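Local coordinates for uncharacterized protein (PDB 5JVK) that probably hydrolyses O-glycosidic bonds as a family 39 glycoside hydrolase whose core is an eight-stranded beta/alpha barrel, at residues 115-118 and 119-122; 196-199 and 200-204; 219-223 and 224-228; 342-345 and 346-349; 375-378 and 379-383. All blocks are in the same frame, centred on the assembly; numbering follows the deposited sequence.

Contact 1 of 5, residues 115-118 and 119-122; sequences DNDY and SKTF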
loop_
_atom_site.group_PDB
_atom_site.type_symbol
_atom_site.label_atom_id
_atom_site.label_comp_id
_atom_site.label_asym_id
_atom_site.label_seq_id
_atom_site.Cartn_x
_atom_site.Cartn_y
_atom_site.Cartn_z
ATOM N N ASP A 115 -18.348 0.499 -8.471
ATOM C CA ASP A 115 -19.642 1.099 -8.106
ATOM C C ASP A 115 -19.665 2.642 -8.129
ATOM O O ASP A 115 -20.688 3.245 -7.794
ATOM C CB ASP A 115 -20.136 0.561 -6.742
ATOM C CG ASP A 115 -19.195 0.882 -5.575
ATOM O OD1 ASP A 115 -18.179 1.592 -5.753
ATOM O OD2 ASP A 115 -19.481 0.398 -4.459
ATOM N N ASN A 116 -18.544 3.267 -8.511
ATOM C CA ASN A 116 -18.432 4.727 -8.658
ATOM C C ASN A 116 -18.709 5.491 -7.350
ATOM O O ASN A 116 -19.180 6.629 -7.372
ATOM C CB ASN A 116 -19.351 5.212 -9.799
ATOM C CG ASN A 116 -18.934 6.564 -10.373
ATOM O OD1 ASN A 116 -17.763 6.945 -10.336
ATOM N ND2 ASN A 116 -19.905 7.293 -10.916
ATOM N N ASP A 117 -18.392 4.857 -6.221
ATOM C CA ASP A 117 -18.615 5.411 -4.889
ATOM C C ASP A 117 -17.241 5.716 -4.285
ATOM O O ASP A 117 -16.628 4.866 -3.627
ATOM C CB ASP A 117 -19.408 4.406 -4.042
ATOM C CG ASP A 117 -19.830 4.958 -2.687
ATOM O OD1 ASP A 117 -20.692 4.321 -2.050
ATOM O OD2 ASP A 117 -19.318 6.007 -2.243
ATOM N N TYR A 118 -16.767 6.937 -4.528
ATOM C CA TYR A 118 -15.425 7.358 -4.102
ATOM C C TYR A 118 -15.312 7.574 -2.593
ATOM O O TYR A 118 -14.273 7.270 -2.006
ATOM C CB TYR A 118 -14.969 8.614 -4.864
ATOM C CG TYR A 118 -14.432 8.308 -6.249
ATOM C CD1 TYR A 118 -13.061 8.369 -6.518
ATOM C CD2 TYR A 118 -15.287 7.933 -7.285
ATOM C CE1 TYR A 118 -12.564 8.080 -7.783
ATOM C CE2 TYR A 118 -14.798 7.642 -8.553
ATOM C CZ TYR A 118 -13.437 7.717 -8.798
ATOM O OH TYR A 118 -12.950 7.428 -10.050
ATOM N N SER A 119 -16.370 8.090 -1.967
ATOM C CA SER A 119 -16.371 8.315 -0.517
ATOM C C SER A 119 -16.256 7.010 0.282
ATOM O O SER A 119 -15.563 6.969 1.296
ATOM C CB SER A 119 -17.623 9.089 -0.090
ATOM O OG SER A 119 -18.797 8.412 -0.498
ATOM N N LYS A 120 -16.922 5.954 -0.187
ATOM C CA LYS A 120 -16.856 4.634 0.454
ATOM C C LYS A 120 -15.467 4.014 0.343
ATOM O O LYS A 120 -14.915 3.550 1.339
ATOM C CB LYS A 120 -17.897 3.684 -0.152
ATOM C CG LYS A 120 -17.976 2.323 0.534
ATOM C CD LYS A 120 -19.294 1.608 0.266
ATOM C CE LYS A 120 -19.459 1.190 -1.188
ATOM N NZ LYS A 120 -18.481 0.149 -1.601
ATOM N N THR A 121 -14.917 4.008 -0.870
ATOM C CA THR A 121 -13.574 3.474 -1.126
ATOM C C THR A 121 -12.505 4.229 -0.323
ATOM O O THR A 121 -11.624 3.601 0.259
ATOM C CB THR A 121 -13.241 3.468 -2.643
ATOM O OG1 THR A 121 -14.049 2.483 -3.302
ATOM C CG2 THR A 121 -11.769 3.143 -2.911
ATOM N N PHE A 122 -12.599 5.558 -0.277
ATOM C CA PHE A 122 -11.619 6.372 0.464
ATOM C C PHE A 122 -11.782 6.333 1.979
ATOM O O PHE A 122 -10.817 6.579 2.703
ATOM C CB PHE A 122 -11.569 7.815 -0.055
ATOM C CG PHE A 122 -10.590 7.997 -1.174
ATOM C CD1 PHE A 122 -10.896 7.564 -2.459
ATOM C CD2 PHE A 122 -9.336 8.543 -0.931
ATOM C CE1 PHE A 122 -9.977 7.705 -3.488
ATOM C CE2 PHE A 122 -8.416 8.687 -1.954
ATOM C CZ PHE A 122 -8.735 8.269 -3.235
#
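The rings of Y118 and F122, one helical turn apart, meet obliquely with Y118 CD1 4.4 Å from F122 CE1. At the F122 rim sits Y118 O, near the ring plane, and the same oxygen accepts from F122 N at 3.0 Å. The Y118 ring has N116 OD1 at its edge, in plane, and makes an edge-to-face pair with F158 of helix 153-164. D117 reaches forward over the first turn: with CG anti to the backbone N (chi1 -173°), its OD2 accepts from K120 N at 3.2 Å, the donor coming in well above the carboxylate plane. K120 bends at both chi3 and chi4 (67° and 66°), which curls its chain past D117 OD1 and brings NZ to the syn lone pair of D115 OD2, a salt bridge of 3.0 Å; F399 adds a cation-pi contact to this lysine. With an alanine in place of D117, K120 N would probably lose its capping acceptor and the first turn is likely to fray. A side-chain N-cap of this kind is classic for the start of an alpha helix, here helix 118-127, which follows the first strand of the barrel.

Contact 2 of 5, residues 196-199 and 200-204; sequences SRLG and CANAL
N202 folds back over the carbonyl of L198, one turn earlier. Its CB lies 3.5 Å from L198 O and its CG 3.4 Å, the torsion that places CG beside the backbone N (chi1 -65°) keeping the amide close to the preceding turn. At the tip, ND2 approaches L198 O at 3.2 Å, but the angle is too poor for a hydrogen bond, and the same nitrogen rests 3.6 Å from L198 CG; OD1 lies farther off, 4.1 Å from L198 O. The oxygen of L198 is instead taken by N202 N at 2.9 Å, nearly straight at 165°. L198 swings CG anti to its nitrogen (chi1 -162°), alongside the carbonyl carbon and next to the amide. A201 and N202 lie on T243 of helix 229-247, while C200 and A203 face inward onto F173 of strand 168-174 and W139. S196 OG bonds to T193 OG1 and G184 O. The same pattern continues with C200 N to S196 O, A201 N to R197 O and A203 N to G199 O. These are the i to i+4 bonds of a regular alpha helix, 194-211, one of the outer helices of the beta/alpha barrel, between its third and fourth strands.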
loop_
_atom_site.group_PDB
_atom_site.type_symbol
_atom_site.label_atom_id
_atom_site.label_comp_id
_atom_site.label_asym_id
_atom_site.label_seq_id
_atom_site.Cartn_x
_atom_site.Cartn_y
_atom_site.Cartn_z
ATOM N N SER A 196 5.834 15.414 -30.468
ATOM C CA SER A 196 5.124 14.604 -29.469
ATOM C C SER A 196 5.680 14.757 -28.051
ATOM O O SER A 196 4.923 14.682 -27.081
ATOM C CB SER A 196 5.127 13.128 -29.874
ATOM O OG SER A 196 6.448 12.629 -29.977
ATOM N N ARG A 197 6.993 14.953 -27.935
ATOM C CA ARG A 197 7.614 15.299 -26.651
ATOM C C ARG A 197 7.086 16.622 -26.107
ATOM O O ARG A 197 6.809 16.740 -24.912
ATOM C CB ARG A 197 9.132 15.391 -26.781
ATOM C CG ARG A 197 9.821 14.057 -26.994
ATOM C CD ARG A 197 11.264 14.255 -27.417
ATOM N NE ARG A 197 11.826 13.048 -28.015
ATOM C CZ ARG A 197 13.011 12.979 -28.621
ATOM N NH1 ARG A 197 13.800 14.049 -28.721
ATOM N NH2 ARG A 197 13.417 11.822 -29.135
ATOM N N LEU A 198 6.959 17.609 -26.993
ATOM C CA LEU A 198 6.405 18.917 -26.639
ATOM C C LEU A 198 4.932 18.797 -26.240
ATOM O O LEU A 198 4.499 19.407 -25.261
ATOM C CB LEU A 198 6.553 19.902 -27.807
ATOM C CG LEU A 198 6.420 21.389 -27.455
ATOM C CD1 LEU A 198 7.713 21.911 -26.842
ATOM C CD2 LEU A 198 6.042 22.210 -28.681
ATOM N N GLY A 199 4.174 18.012 -27.005
ATOM C CA GLY A 199 2.763 17.760 -26.722
ATOM C C GLY A 199 2.524 17.083 -25.387
ATOM O O GLY A 199 1.578 17.424 -24.679
ATOM N N CYS A 200 3.387 16.122 -25.054
ATOM C CA CYS A 200 3.358 15.431 -23.759
ATOM C C CYS A 200 3.675 16.390 -22.616
ATOM O O CYS A 200 2.988 16.387 -21.591
ATOM C CB CYS A 200 4.362 14.270 -23.752
ATOM S SG CYS A 200 4.255 13.155 -22.329
ATOM N N ALA A 201 4.711 17.207 -22.806
ATOM C CA ALA A 201 5.136 18.199 -21.811
ATOM C C ALA A 201 4.067 19.243 -21.505
ATOM O O ALA A 201 3.812 19.544 -20.337
ATOM C CB ALA A 201 6.416 18.883 -22.265
ATOM N N ASN A 202 3.448 19.787 -22.550
ATOM C CA ASN A 202 2.387 20.786 -22.388
ATOM C C ASN A 202 1.076 20.184 -21.871
ATOM O O ASN A 202 0.298 20.885 -21.219
ATOM C CB ASN A 202 2.139 21.541 -23.701
ATOM C CG ASN A 202 3.330 22.386 -24.129
ATOM O OD1 ASN A 202 4.011 22.991 -23.299
ATOM N ND2 ASN A 202 3.579 22.446 -25.433
ATOM N N ALA A 203 0.833 18.904 -22.160
ATOM C CA ALA A 203 -0.347 18.196 -21.641
ATOM C C ALA A 203 -0.263 17.973 -20.131
ATOM O O ALA A 203 -1.242 18.190 -19.414
ATOM C CB ALA A 203 -0.530 16.866 -22.354
ATOM N N LEU A 204 0.904 17.531 -19.661
ATOM C CA LEU A 204 1.154 17.367 -18.226
ATOM C C LEU A 204 1.186 18.719 -17.517
ATOM O O LEU A 204 0.625 18.860 -16.429
ATOM C CB LEU A 204 2.470 16.614 -17.976
ATOM C CG LEU A 204 2.919 16.407 -16.520
ATOM C CD1 LEU A 204 1.838 15.721 -15.697
ATOM C CD2 LEU A 204 4.212 15.609 -16.474
#

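Contact 3 of 5, residues 219-223 and 224-228; sequences ELWNE and PNYAD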
loop_
_atom_site.group_PDB
_atom_site.type_symbol
_atom_site.label_atom_id
_atom_site.label_comp_id
_atom_site.label_asym_id
_atom_site.label_seq_id
_atom_site.Cartn_x
_atom_site.Cartn_y
_atom_site.Cartn_z
ATOM N N GLU A 219 4.276 11.442 -11.578
ATOM C CA GLU A 219 5.152 10.378 -12.067
ATOM C C GLU A 219 5.017 10.280 -13.580
ATOM O O GLU A 219 3.920 10.074 -14.092
ATOM C CB GLU A 219 4.780 9.048 -11.402
ATOM C CG GLU A 219 5.738 7.894 -11.672
ATOM C CD GLU A 219 5.330 6.605 -10.970
ATOM O OE1 GLU A 219 4.152 6.473 -10.570
ATOM O OE2 GLU A 219 6.188 5.711 -10.818
ATOM N N LEU A 220 6.130 10.434 -14.293
ATOM C CA LEU A 220 6.115 10.435 -15.756
ATOM C C LEU A 220 6.184 8.999 -16.285
ATOM O O LEU A 220 7.241 8.369 -16.271
ATOM C CB LEU A 220 7.254 11.313 -16.302
ATOM C CG LEU A 220 7.294 11.692 -17.794
ATOM C CD1 LEU A 220 7.562 10.491 -18.694
ATOM C CD2 LEU A 220 6.015 12.402 -18.227
ATOM N N TRP A 221 5.032 8.497 -16.730
ATOM C CA TRP A 221 4.880 7.209 -17.425
ATOM C C TRP A 221 4.949 6.014 -16.470
ATOM O O TRP A 221 5.754 5.998 -15.543
ATOM C CB TRP A 221 5.900 7.052 -18.573
ATOM C CG TRP A 221 5.302 6.495 -19.826
ATOM C CD1 TRP A 221 5.177 5.182 -20.164
ATOM C CD2 TRP A 221 4.728 7.244 -20.902
ATOM N NE1 TRP A 221 4.566 5.062 -21.391
ATOM C CE2 TRP A 221 4.282 6.314 -21.868
ATOM C CE3 TRP A 221 4.550 8.614 -21.147
ATOM C CZ2 TRP A 221 3.665 6.706 -23.061
ATOM C CZ3 TRP A 221 3.937 9.006 -22.335
ATOM C CH2 TRP A 221 3.500 8.052 -23.276
ATOM N N ASN A 222 4.090 5.023 -16.706
ATOM C CA ASN A 222 4.066 3.793 -15.917
ATOM C C ASN A 222 4.783 2.665 -16.661
ATOM O O ASN A 222 4.327 2.225 -17.718
ATOM C CB ASN A 222 2.629 3.370 -15.619
ATOM C CG ASN A 222 2.563 2.125 -14.758
ATOM O OD1 ASN A 222 2.847 2.168 -13.564
ATOM N ND2 ASN A 222 2.205 1.006 -15.365
ATOM N N GLU A 223 5.896 2.208 -16.092
ATOM C CA GLU A 223 6.689 1.094 -16.624
ATOM C C GLU A 223 7.048 1.201 -18.118
ATOM O O GLU A 223 6.666 0.337 -18.915
ATOM C CB GLU A 223 5.982 -0.235 -16.327
ATOM C CG GLU A 223 5.736 -0.471 -14.844
ATOM C CD GLU A 223 5.290 -1.886 -14.528
ATOM O OE1 GLU A 223 4.783 -2.587 -15.431
ATOM O OE2 GLU A 223 5.442 -2.294 -13.357
ATOM N N PRO A 224 7.784 2.264 -18.503
ATOM C CA PRO A 224 8.292 2.389 -19.868
ATOM C C PRO A 224 9.528 1.508 -20.102
ATOM O O PRO A 224 10.640 2.016 -20.276
ATOM C CB PRO A 224 8.627 3.883 -19.968
ATOM C CG PRO A 224 9.023 4.243 -18.582
ATOM C CD PRO A 224 8.057 3.483 -17.720
ATOM N N ASN A 225 9.317 0.192 -20.115
ATOM C CA ASN A 225 10.392 -0.784 -20.324
ATOM C C ASN A 225 10.818 -0.789 -21.795
ATOM O O ASN A 225 12.003 -0.890 -22.114
ATOM C CB ASN A 225 9.931 -2.179 -19.897
ATOM C CG ASN A 225 9.702 -2.285 -18.399
ATOM O OD1 ASN A 225 8.576 -2.472 -17.941
ATOM N ND2 ASN A 225 10.773 -2.173 -17.631
ATOM N N TYR A 226 9.821 -0.711 -22.673
ATOM C CA TYR A 226 10.009 -0.425 -24.109
ATOM C C TYR A 226 10.901 0.792 -24.437
ATOM O O TYR A 226 11.596 0.780 -25.454
ATOM C CB TYR A 226 8.648 -0.294 -24.833
ATOM C CG TYR A 226 7.541 0.385 -24.038
ATOM C CD1 TYR A 226 7.500 1.771 -23.899
ATOM C CD2 TYR A 226 6.529 -0.368 -23.427
ATOM C CE1 TYR A 226 6.490 2.388 -23.172
ATOM C CE2 TYR A 226 5.519 0.241 -22.695
ATOM C CZ TYR A 226 5.503 1.618 -22.571
ATOM O OH TYR A 226 4.505 2.229 -21.852
ATOM N N ALA A 227 10.875 1.828 -23.592
ATOM C CA ALA A 227 11.697 3.032 -23.786
ATOM C C ALA A 227 13.067 2.911 -23.115
ATOM O O ALA A 227 13.152 2.628 -21.918
ATOM C CB ALA A 227 10.967 4.254 -23.250
ATOM N N ASP A 228 14.131 3.132 -23.890
ATOM C CA ASP A 228 15.504 3.154 -23.368
ATOM C C ASP A 228 15.693 4.379 -22.456
ATOM O O ASP A 228 15.216 5.467 -22.789
ATOM C CB ASP A 228 16.517 3.199 -24.524
ATOM C CG ASP A 228 17.963 3.177 -24.045
ATOM O OD1 ASP A 228 18.450 2.095 -23.659
ATOM O OD2 ASP A 228 18.618 4.241 -24.059
HETATM O O HOH W 1 3.533 0.615 -20.008
#
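N222, E223 and P224 form the Asn-Glu-Pro sequence at the C-terminal end of the fourth barrel strand, the place where glycosidases of clan GH-A carry their acid/base glutamate; E223 is consistent with that role. The chain turns sharply here: P224 is the centre of an inverse gamma turn, closed by a weak bond from N225 N to E223 O at 2.9 Å. Next to the turn, W221 and Y226 meet rim to rim with their planes 83° apart, neither lying over the other's face. Their polar edges join, W221 NE1 donating to Y226 OH at 2.9 Å with the oxygen in the indole plane. P224 touches both: its CB meets W221 CD1 at 3.7 Å, obliquely, and its CA lies on one face of the Y226 ring, offset toward the rim. F190 makes an edge-to-face pair with W221. Water 1 bridges the two halves of the loop, donating to N222 O at 2.9 Å and lying 2.6 Å from Y226 OH. E223 has CG anti to its carbonyl carbon (chi1 -58°) and an extended chain, which carries OE2 away from the proline to H288 ND1; N222 OD1 is held by R134 NH2, and a glycerol lies about 4 Å from this asparagine. The Y226 hydroxyl thus has both the indole N-H and the water as partners, which ties Y226 to the residues just after the strand and is consistent with a second-shell hold on the N222-E223 backbone.

Contact 4 of 5, residues 342-345 and 346-349; sequences GWNS and TTNL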
loop_
_atom_site.group_PDB
_atom_site.type_symbol
_atom_site.label_atom_id
_atom_site.label_comp_id
_atom_site.label_asym_id
_atom_site.label_seq_id
_atom_site.Cartn_x
_atom_site.Cartn_y
_atom_site.Cartn_z
ATOM N N GLY A 342 4.054 -5.219 -4.089
ATOM C CA GLY A 342 2.949 -6.041 -3.630
ATOM C C GLY A 342 3.115 -7.526 -3.851
ATOM O O GLY A 342 4.008 -7.969 -4.572
ATOM N N TRP A 343 2.244 -8.282 -3.192
ATOM C CA TRP A 343 2.134 -9.727 -3.340
ATOM C C TRP A 343 0.664 -10.045 -3.595
ATOM O O TRP A 343 -0.217 -9.289 -3.178
ATOM C CB TRP A 343 2.618 -10.430 -2.072
ATOM C CG TRP A 343 4.109 -10.370 -1.860
ATOM C CD1 TRP A 343 5.005 -11.358 -2.111
ATOM C CD2 TRP A 343 4.865 -9.270 -1.343
ATOM N NE1 TRP A 343 6.272 -10.954 -1.790
ATOM C CE2 TRP A 343 6.218 -9.673 -1.314
ATOM C CE3 TRP A 343 4.532 -7.988 -0.898
ATOM C CZ2 TRP A 343 7.241 -8.836 -0.866
ATOM C CZ3 TRP A 343 5.544 -7.153 -0.456
ATOM C CH2 TRP A 343 6.887 -7.581 -0.440
ATOM N N ASN A 344 0.406 -11.162 -4.271
ATOM C CA ASN A 344 -0.954 -11.543 -4.677
ATOM C C ASN A 344 -1.357 -12.893 -4.095
ATOM O O ASN A 344 -0.503 -13.737 -3.816
ATOM C CB ASN A 344 -1.085 -11.560 -6.204
ATOM C CG ASN A 344 -0.168 -12.572 -6.864
ATOM O OD1 ASN A 344 -0.456 -13.769 -6.884
ATOM N ND2 ASN A 344 0.942 -12.093 -7.413
ATOM N N SER A 345 -2.667 -13.086 -3.937
ATOM C CA SER A 345 -3.225 -14.320 -3.365
ATOM C C SER A 345 -3.291 -15.528 -4.321
ATOM O O SER A 345 -3.779 -16.590 -3.922
ATOM C CB SER A 345 -4.611 -14.051 -2.762
ATOM O OG SER A 345 -4.538 -13.064 -1.748
ATOM N N THR A 346 -2.817 -15.382 -5.562
ATOM C CA THR A 346 -2.684 -16.524 -6.476
ATOM C C THR A 346 -1.419 -17.328 -6.160
ATOM O O THR A 346 -1.488 -18.549 -6.008
ATOM C CB THR A 346 -2.671 -16.082 -7.955
ATOM O OG1 THR A 346 -3.887 -15.387 -8.259
ATOM C CG2 THR A 346 -2.531 -17.282 -8.896
ATOM N N THR A 347 -0.280 -16.640 -6.062
ATOM C CA THR A 347 1.017 -17.284 -5.779
ATOM C C THR A 347 1.439 -17.252 -4.297
ATOM O O THR A 347 2.485 -17.800 -3.942
ATOM C CB THR A 347 2.147 -16.678 -6.633
ATOM O OG1 THR A 347 2.259 -15.278 -6.367
ATOM C CG2 THR A 347 1.874 -16.890 -8.111
ATOM N N ASN A 348 0.645 -16.603 -3.444
ATOM C CA ASN A 348 0.813 -16.692 -1.990
ATOM C C ASN A 348 -0.526 -16.957 -1.309
ATOM O O ASN A 348 -1.588 -16.688 -1.869
ATOM C CB ASN A 348 1.416 -15.401 -1.427
ATOM C CG ASN A 348 2.918 -15.313 -1.636
ATOM O OD1 ASN A 348 3.682 -16.131 -1.124
ATOM N ND2 ASN A 348 3.352 -14.307 -2.364
ATOM N N LEU A 349 -0.452 -17.474 -0.087
ATOM C CA LEU A 349 -1.617 -17.590 0.786
ATOM C C LEU A 349 -2.061 -16.183 1.182
ATOM O O LEU A 349 -1.251 -15.252 1.163
ATOM C CB LEU A 349 -1.263 -18.385 2.046
ATOM C CG LEU A 349 -0.772 -19.827 1.897
ATOM C CD1 LEU A 349 -0.182 -20.323 3.211
ATOM C CD2 LEU A 349 -1.902 -20.735 1.439
HETATM O O HOH W 2 2.352 -13.099 -4.777
#
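W343 presents the CD1 edge of its indole to the amide end of N348, ring and amide planes 57° apart. The ring is fixed elsewhere by NE1 bonding to N294 O and by an edge-to-face pair with Y356 of helix 350-366. N344 follows, its CG wedged between the backbone N and the carbonyl carbon (chi1 62°), a torsion that turns OD1 over the chain that follows. There OD1 accepts from T347 N at 3.0 Å, almost straight at 166°, and weakly from T346 N at 3.2 Å; the T347 OG1 hydroxyl also lies 3.1 Å away. The backbone oxygen N344 O takes a weak bond from N348 N at 3.1 Å, so side chain and main chain together make an Asx motif. Water 2 closes the other side, accepting from N344 N at 2.8 Å and lying 2.7 Å from T347 OG1. S345, next in the turn, sends its CA toward N348 O (3.2 Å) in a CA-H...O contact, while OG bonds to D350 and K402. A leucine in place of N344 would probably leave T346 N and T347 N without this acceptor and set the turn free to move. One buried amide oxygen accepting two backbone N-H groups, one of them weakly, probably stabilises the turn between the seventh strand and helix 350-366.

Contact 5 of 5, residues 375-378 and 379-383; sequences WYDF and QNDGD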
loop_
_atom_site.group_PDB
_atom_site.type_symbol
_atom_site.label_atom_id
_atom_site.label_comp_id
_atom_site.label_asym_id
_atom_site.label_seq_id
_atom_site.Cartn_x
_atom_site.Cartn_y
_atom_site.Cartn_z
ATOM N N TRP A 375 1.537 0.299 -1.888
ATOM C CA TRP A 375 1.096 -1.079 -2.062
ATOM C C TRP A 375 0.275 -1.221 -3.338
ATOM O O TRP A 375 -0.654 -0.441 -3.561
ATOM C CB TRP A 375 0.253 -1.543 -0.873
ATOM C CG TRP A 375 -0.281 -2.937 -1.038
ATOM C CD1 TRP A 375 -1.479 -3.301 -1.585
ATOM C CD2 TRP A 375 0.374 -4.153 -0.666
ATOM N NE1 TRP A 375 -1.611 -4.667 -1.572
ATOM C CE2 TRP A 375 -0.489 -5.215 -1.012
ATOM C CE3 TRP A 375 1.604 -4.448 -0.066
ATOM C CZ2 TRP A 375 -0.162 -6.550 -0.774
ATOM C CZ3 TRP A 375 1.929 -5.776 0.168
ATOM C CH2 TRP A 375 1.046 -6.811 -0.184
ATOM N N TYR A 376 0.618 -2.211 -4.163
ATOM C CA TYR A 376 -0.208 -2.589 -5.306
ATOM C C TYR A 376 -0.999 -3.848 -4.940
ATOM O O TYR A 376 -0.384 -4.876 -4.669
ATOM C CB TYR A 376 0.627 -2.848 -6.566
ATOM C CG TYR A 376 -0.263 -3.000 -7.774
ATOM C CD1 TYR A 376 -0.675 -1.883 -8.497
ATOM C CD2 TYR A 376 -0.752 -4.252 -8.158
ATOM C CE1 TYR A 376 -1.524 -2.009 -9.586
ATOM C CE2 TYR A 376 -1.602 -4.388 -9.247
ATOM C CZ TYR A 376 -1.985 -3.264 -9.957
ATOM O OH TYR A 376 -2.824 -3.384 -11.039
ATOM N N ASP A 377 -2.335 -3.807 -4.896
ATOM C CA ASP A 377 -3.173 -2.600 -4.987
ATOM C C ASP A 377 -4.293 -2.699 -3.946
ATOM O O ASP A 377 -4.324 -3.655 -3.162
ATOM C CB ASP A 377 -3.704 -2.394 -6.421
ATOM C CG ASP A 377 -4.531 -3.569 -6.946
ATOM O OD1 ASP A 377 -4.699 -4.595 -6.249
ATOM O OD2 ASP A 377 -5.018 -3.455 -8.088
ATOM N N PHE A 378 -5.190 -1.714 -3.915
ATOM C CA PHE A 378 -6.186 -1.636 -2.845
ATOM C C PHE A 378 -7.260 -2.711 -2.943
ATOM O O PHE A 378 -7.537 -3.399 -1.959
ATOM C CB PHE A 378 -6.844 -0.257 -2.794
ATOM C CG PHE A 378 -7.722 -0.071 -1.593
ATOM C CD1 PHE A 378 -9.098 0.075 -1.730
ATOM C CD2 PHE A 378 -7.173 -0.094 -0.312
ATOM C CE1 PHE A 378 -9.902 0.229 -0.614
ATOM C CE2 PHE A 378 -7.975 0.053 0.807
ATOM C CZ PHE A 378 -9.341 0.216 0.656
ATOM N N GLN A 379 -7.853 -2.849 -4.125
ATOM C CA GLN A 379 -8.953 -3.784 -4.345
ATOM C C GLN A 379 -8.592 -4.789 -5.431
ATOM O O GLN A 379 -7.920 -4.440 -6.398
ATOM C CB GLN A 379 -10.227 -3.020 -4.730
ATOM C CG GLN A 379 -11.452 -3.912 -4.879
ATOM C CD GLN A 379 -12.765 -3.152 -4.815
ATOM O OE1 GLN A 379 -12.848 -1.991 -5.212
ATOM N NE2 GLN A 379 -13.804 -3.813 -4.319
ATOM N N ASN A 380 -9.035 -6.036 -5.253
ATOM C CA ASN A 380 -8.915 -7.071 -6.284
ATOM C C ASN A 380 -9.547 -6.592 -7.590
ATOM O O ASN A 380 -10.707 -6.184 -7.603
ATOM C CB ASN A 380 -9.601 -8.377 -5.843
ATOM C CG ASN A 380 -8.754 -9.208 -4.890
ATOM O OD1 ASN A 380 -7.590 -8.902 -4.624
ATOM N ND2 ASN A 380 -9.342 -10.283 -4.376
ATOM N N ASP A 381 -8.781 -6.651 -8.676
ATOM C CA ASP A 381 -9.250 -6.185 -9.987
ATOM C C ASP A 381 -10.274 -7.118 -10.643
ATOM O O ASP A 381 -10.891 -6.732 -11.634
ATOM C CB ASP A 381 -8.067 -5.988 -10.937
ATOM C CG ASP A 381 -7.120 -4.899 -10.472
ATOM O OD1 ASP A 381 -7.385 -3.715 -10.758
ATOM O OD2 ASP A 381 -6.104 -5.230 -9.832
ATOM N N GLY A 382 -10.430 -8.337 -10.118
ATOM C CA GLY A 382 -11.456 -9.275 -10.586
ATOM C C GLY A 382 -11.673 -10.447 -9.640
ATOM O O GLY A 382 -11.266 -10.395 -8.475
ATOM N N ASP A 383 -12.325 -11.495 -10.150
ATOM C CA ASP A 383 -12.713 -12.682 -9.358
ATOM C C ASP A 383 -11.959 -13.972 -9.689
ATOM O O ASP A 383 -11.993 -14.916 -8.903
ATOM C CB ASP A 383 -14.212 -12.951 -9.529
ATOM C CG ASP A 383 -15.083 -11.822 -9.003
ATOM O OD1 ASP A 383 -14.552 -10.891 -8.353
ATOM O OD2 ASP A 383 -16.311 -11.870 -9.243
HETATM O O HOH W 3 -3.794 -5.747 -11.431
#
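D377 brings its carboxylate against that of D381, OD2 to OD2 at 2.7 Å, with the two planes 37° apart. The position of CG between backbone N and carbonyl carbon (chi1 58°) aims the D377 acid into the bend of the loop, where OD1 comes within 3.2 Å of Q379 O, another acceptor. D381 answers from across the bend, its CG beside the backbone N. CB of D377 sits over the centre of the Y376 ring, 3.6 Å above its plane; the peptide bond between these two residues is cis, a non-proline cis bond of the sort recurring after the eighth strand in clan GH-A barrels. The Y376 hydroxyl lies 4.0 Å from D381 OD2, and water 3, in the tyrosine ring plane, bridges the gap: 2.6 Å from Y376 OH and 2.9 Å from D381 OD2. H111 NE2 is a further partner of the hydroxyl, and a glycerol lies about 3 Å from the Y376 side chain. F378 turns away to pack on L124 and I125 of helix 118-127. Two carboxylate oxygens this close would repel if both acids were charged, so one of the pair probably holds a proton and donates it to the other.

All five contacts belong to the beta/alpha barrel, in series along the chain. Contact 1 opens the first outer helix, contact 2 lies on the helix before the fourth strand, contact 3 spans the end of strand 217-220 and the loop after it, and contacts 4 and 5 are the loops leaving strands 335-341 and 373-375. Contacts 2 and 3, centres about 15 Å apart, pack through L204 on L220 and C200 on W221. Contacts 4 and 5, centres about 11 Å apart, meet through W375 on G342 and W343, and contact 5 reaches contact 1 through F378. Contacts 3 and 5 come within about 7 Å at their nearest atoms, consistent with a shared catalytic face at the C-terminal strand ends.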